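Local coordinates for endosialidase (PDB 4HIZ), which hydrolyses sialic acid polymers, probably cutting both alpha-2,8 and alpha-2,9 linkages of bacterial capsules as a trimeric phage enzyme, at residues A[410-418]-A[463-474]. Numbering follows the deposited sequence.
Sequences IFGTERSFG and YQGHIVNSACGV
Arg415 lays its side chain over Ser470, its CB 3.8 Å from Ser470 CB, and then reaches on to Val474. A bend at chi2 (-82°) turns the chain so that the guanidinium meets the backbone of 463-474: NH1 donates to Ser470 O over 3.0 Å, with the acceptor at the edge of the guanidinium, only 5° out of its plane. The N-H...O angle of 142° shows a bent bond. Val474 crosses the arginine at about a right angle and sets CG1 3.2 Å from Arg415 NH2.

Arg415 and Ser470 are joined a second time, in the reverse sense, since Ser470 OG donates to Arg415 O (2.7 Å), in the carbonyl plane and on a lone pair. That hydroxyl also accepts from Cys472 N, making an ST turn, and the two bonds together fix its rotation. Ser416 CB lies over one face of the Tyr463 ring, a CH-pi contact 4.2 Å from the centroid, while its OG bonds to Thr432 and Asn427.

Nearer the strands, Thr413 CB packs 3.6 Å from Gly473 CA. A water donates to both Thr413 O and Cys472 O, linking the two backbones.

In the catalytic beta-propeller, this buried contact thus joins the end of strand 407-413, which pairs with 435-442, to the loop entering strand 473-480, the edge strand, within this chain, of the sheet that also holds 483-490; Thr413 OG1, bonded to Tyr486 of strand 483-490, ties the two sheets further.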
loop_
_atom_site.group_PDB
_atom_site.type_symbol
_atom_site.label_atom_id
_atom_site.label_comp_id
_atom_site.label_asym_id
_atom_site.label_seq_id
_atom_site.Cartn_x
_atom_site.Cartn_y
_atom_site.Cartn_z
ATOM N N ILE A 410 28.515 0.483 21.103
ATOM C CA ILE A 410 27.578 1.304 21.870
ATOM C C ILE A 410 27.073 2.460 21.002
ATOM O O ILE A 410 27.890 3.133 20.388
ATOM C CB ILE A 410 28.266 1.883 23.135
ATOM C CG1 ILE A 410 28.813 0.724 23.980
ATOM C CG2 ILE A 410 27.264 2.719 23.936
ATOM C CD1 ILE A 410 29.665 1.187 25.175
ATOM N N PHE A 411 25.757 2.676 20.994
ATOM C CA PHE A 411 25.116 3.642 20.091
ATOM C C PHE A 411 24.329 4.661 20.898
ATOM O O PHE A 411 23.744 4.341 21.933
ATOM C CB PHE A 411 24.131 2.921 19.152
ATOM C CG PHE A 411 24.787 1.981 18.179
ATOM C CD1 PHE A 411 25.212 0.704 18.594
ATOM C CD2 PHE A 411 25.035 2.374 16.888
ATOM C CE1 PHE A 411 25.819 -0.163 17.704
ATOM C CE2 PHE A 411 25.639 1.488 15.961
ATOM C CZ PHE A 411 26.028 0.226 16.357
ATOM N N GLY A 412 24.231 5.874 20.374
ATOM C CA GLY A 412 23.351 6.874 20.945
ATOM C C GLY A 412 23.038 7.896 19.862
ATOM O O GLY A 412 23.704 7.928 18.818
ATOM N N THR A 413 22.002 8.672 20.104
ATOM C CA THR A 413 21.571 9.689 19.119
ATOM C C THR A 413 21.190 10.938 19.868
ATOM O O THR A 413 20.440 10.859 20.837
ATOM C CB THR A 413 20.337 9.173 18.359
ATOM O OG1 THR A 413 20.648 7.924 17.719
ATOM C CG2 THR A 413 19.853 10.176 17.297
ATOM N N GLU A 414 21.628 12.111 19.396
ATOM C CA GLU A 414 21.143 13.332 20.054
ATOM C C GLU A 414 19.679 13.610 19.600
ATOM O O GLU A 414 19.236 13.136 18.551
ATOM C CB GLU A 414 22.075 14.521 19.783
ATOM C CG GLU A 414 22.150 14.844 18.269
ATOM C CD GLU A 414 23.213 15.893 17.920
ATOM O OE1 GLU A 414 23.843 16.470 18.845
ATOM O OE2 GLU A 414 23.409 16.158 16.697
ATOM N N ARG A 415 18.919 14.330 20.422
ATOM C CA ARG A 415 17.498 14.572 20.152
ATOM C C ARG A 415 17.320 15.606 19.032
ATOM O O ARG A 415 16.315 15.580 18.306
ATOM C CB ARG A 415 16.826 15.120 21.428
ATOM C CG ARG A 415 16.869 14.126 22.580
ATOM C CD ARG A 415 15.736 13.124 22.423
ATOM N NE ARG A 415 15.847 12.205 23.530
ATOM C CZ ARG A 415 14.879 11.452 23.995
ATOM N NH1 ARG A 415 13.669 11.448 23.412
ATOM N NH2 ARG A 415 15.158 10.690 25.041
ATOM N N SER A 416 18.279 16.518 18.955
ATOM C CA SER A 416 18.270 17.574 17.929
ATOM C C SER A 416 19.712 17.977 17.680
ATOM O O SER A 416 20.577 17.735 18.541
ATOM C CB SER A 416 17.406 18.769 18.398
ATOM O OG SER A 416 17.436 19.807 17.408
ATOM N N PHE A 417 20.004 18.571 16.518
ATOM C CA PHE A 417 21.383 18.847 16.195
ATOM C C PHE A 417 22.088 19.692 17.268
ATOM O O PHE A 417 21.540 20.689 17.763
ATOM C CB PHE A 417 21.530 19.592 14.852
ATOM C CG PHE A 417 22.955 19.871 14.530
ATOM C CD1 PHE A 417 23.804 18.831 14.163
ATOM C CD2 PHE A 417 23.489 21.151 14.696
ATOM C CE1 PHE A 417 25.158 19.066 13.915
ATOM C CE2 PHE A 417 24.849 21.382 14.465
ATOM C CZ PHE A 417 25.678 20.334 14.065
ATOM N N GLY A 418 23.306 19.278 17.610
ATOM C CA GLY A 418 24.189 20.081 18.433
ATOM C C GLY A 418 23.968 19.912 19.938
ATOM O O GLY A 418 24.596 20.631 20.721
ATOM N N TYR A 463 15.014 15.946 13.110
ATOM C CA TYR A 463 14.107 16.367 14.164
ATOM C C TYR A 463 13.183 17.403 13.506
ATOM O O TYR A 463 13.659 18.417 12.959
ATOM C CB TYR A 463 14.932 17.000 15.312
ATOM C CG TYR A 463 14.145 17.894 16.254
ATOM C CD1 TYR A 463 13.181 17.373 17.118
ATOM C CD2 TYR A 463 14.355 19.266 16.246
ATOM C CE1 TYR A 463 12.438 18.189 17.976
ATOM C CE2 TYR A 463 13.638 20.106 17.120
ATOM C CZ TYR A 463 12.678 19.573 17.966
ATOM O OH TYR A 463 11.949 20.404 18.777
ATOM N N GLN A 464 11.875 17.154 13.545
ATOM C CA GLN A 464 10.923 17.960 12.721
ATOM C C GLN A 464 10.851 19.432 13.232
ATOM O O GLN A 464 10.876 20.369 12.443
ATOM C CB GLN A 464 9.536 17.330 12.733
ATOM C CG GLN A 464 8.543 17.920 11.684
ATOM C CD GLN A 464 7.950 19.241 12.086
ATOM O OE1 GLN A 464 7.596 19.443 13.250
ATOM N NE2 GLN A 464 7.775 20.139 11.110
ATOM N N GLY A 465 10.753 19.641 14.556
ATOM C CA GLY A 465 10.872 21.003 15.085
ATOM C C GLY A 465 9.621 21.743 15.537
ATOM O O GLY A 465 9.763 22.749 16.236
ATOM N N HIS A 466 8.406 21.312 15.180
ATOM C CA HIS A 466 7.225 22.109 15.561
ATOM C C HIS A 466 6.622 21.714 16.900
ATOM O O HIS A 466 5.632 22.308 17.332
ATOM C CB HIS A 466 6.116 22.068 14.509
ATOM C CG HIS A 466 6.476 22.702 13.200
ATOM N ND1 HIS A 466 5.563 22.800 12.172
ATOM C CD2 HIS A 466 7.611 23.310 12.758
ATOM C CE1 HIS A 466 6.119 23.427 11.144
ATOM N NE2 HIS A 466 7.366 23.731 11.463
ATOM N N ILE A 467 7.224 20.730 17.560
ATOM C CA ILE A 467 6.972 20.476 18.997
ATOM C C ILE A 467 8.312 20.242 19.675
ATOM O O ILE A 467 9.311 19.923 19.012
ATOM C CB ILE A 467 5.995 19.291 19.289
ATOM C CG1 ILE A 467 6.599 17.922 18.906
ATOM C CG2 ILE A 467 4.629 19.499 18.624
ATOM C CD1 ILE A 467 5.675 16.773 19.306
ATOM N N VAL A 468 8.340 20.430 20.993
ATOM C CA VAL A 468 9.597 20.378 21.723
ATOM C C VAL A 468 10.103 18.941 21.792
ATOM O O VAL A 468 11.315 18.720 21.796
ATOM C CB VAL A 468 9.454 20.955 23.157
ATOM C CG1 VAL A 468 8.607 20.017 24.038
ATOM C CG2 VAL A 468 10.834 21.168 23.750
ATOM N N ASN A 469 9.184 17.969 21.749
ATOM C CA ASN A 469 9.583 16.581 21.964
ATOM C C ASN A 469 10.247 16.017 20.707
ATOM O O ASN A 469 9.874 16.361 19.580
ATOM C CB ASN A 469 8.375 15.692 22.252
ATOM C CG ASN A 469 7.471 16.255 23.279
ATOM O OD1 ASN A 469 6.415 16.835 22.953
ATOM N ND2 ASN A 469 7.868 16.130 24.531
ATOM N N SER A 470 11.213 15.133 20.918
ATOM C CA SER A 470 11.896 14.444 19.824
ATOM C C SER A 470 11.833 12.941 19.990
ATOM O O SER A 470 12.051 12.408 21.089
ATOM C CB SER A 470 13.360 14.884 19.776
ATOM O OG SER A 470 14.055 14.183 18.750
ATOM N N ALA A 471 11.563 12.245 18.878
ATOM C CA ALA A 471 11.586 10.774 18.877
ATOM C C ALA A 471 12.949 10.217 18.464
ATOM O O ALA A 471 13.126 8.990 18.383
ATOM C CB ALA A 471 10.512 10.255 17.957
ATOM N N CYS A 472 13.917 11.094 18.187
ATOM C CA CYS A 472 15.187 10.627 17.629
ATOM C C CYS A 472 15.950 9.830 18.658
ATOM O O CYS A 472 16.070 10.253 19.787
ATOM C CB CYS A 472 16.036 11.810 17.106
ATOM S SG CYS A 472 15.261 12.625 15.694
ATOM N N GLY A 473 16.437 8.662 18.270
ATOM C CA GLY A 473 17.161 7.785 19.184
ATOM C C GLY A 473 16.232 6.857 19.932
ATOM O O GLY A 473 15.458 6.078 19.308
ATOM N N VAL A 474 16.342 6.909 21.282
ATOM C CA VAL A 474 15.559 6.072 22.192
ATOM C C VAL A 474 15.457 4.628 21.643
ATOM O O VAL A 474 14.369 4.057 21.530
ATOM C CB VAL A 474 14.165 6.689 22.569
ATOM C CG1 VAL A 474 14.374 7.937 23.502
ATOM C CG2 VAL A 474 13.280 7.063 21.338
HETATM O O HOH W 1 17.939 11.118 21.828
#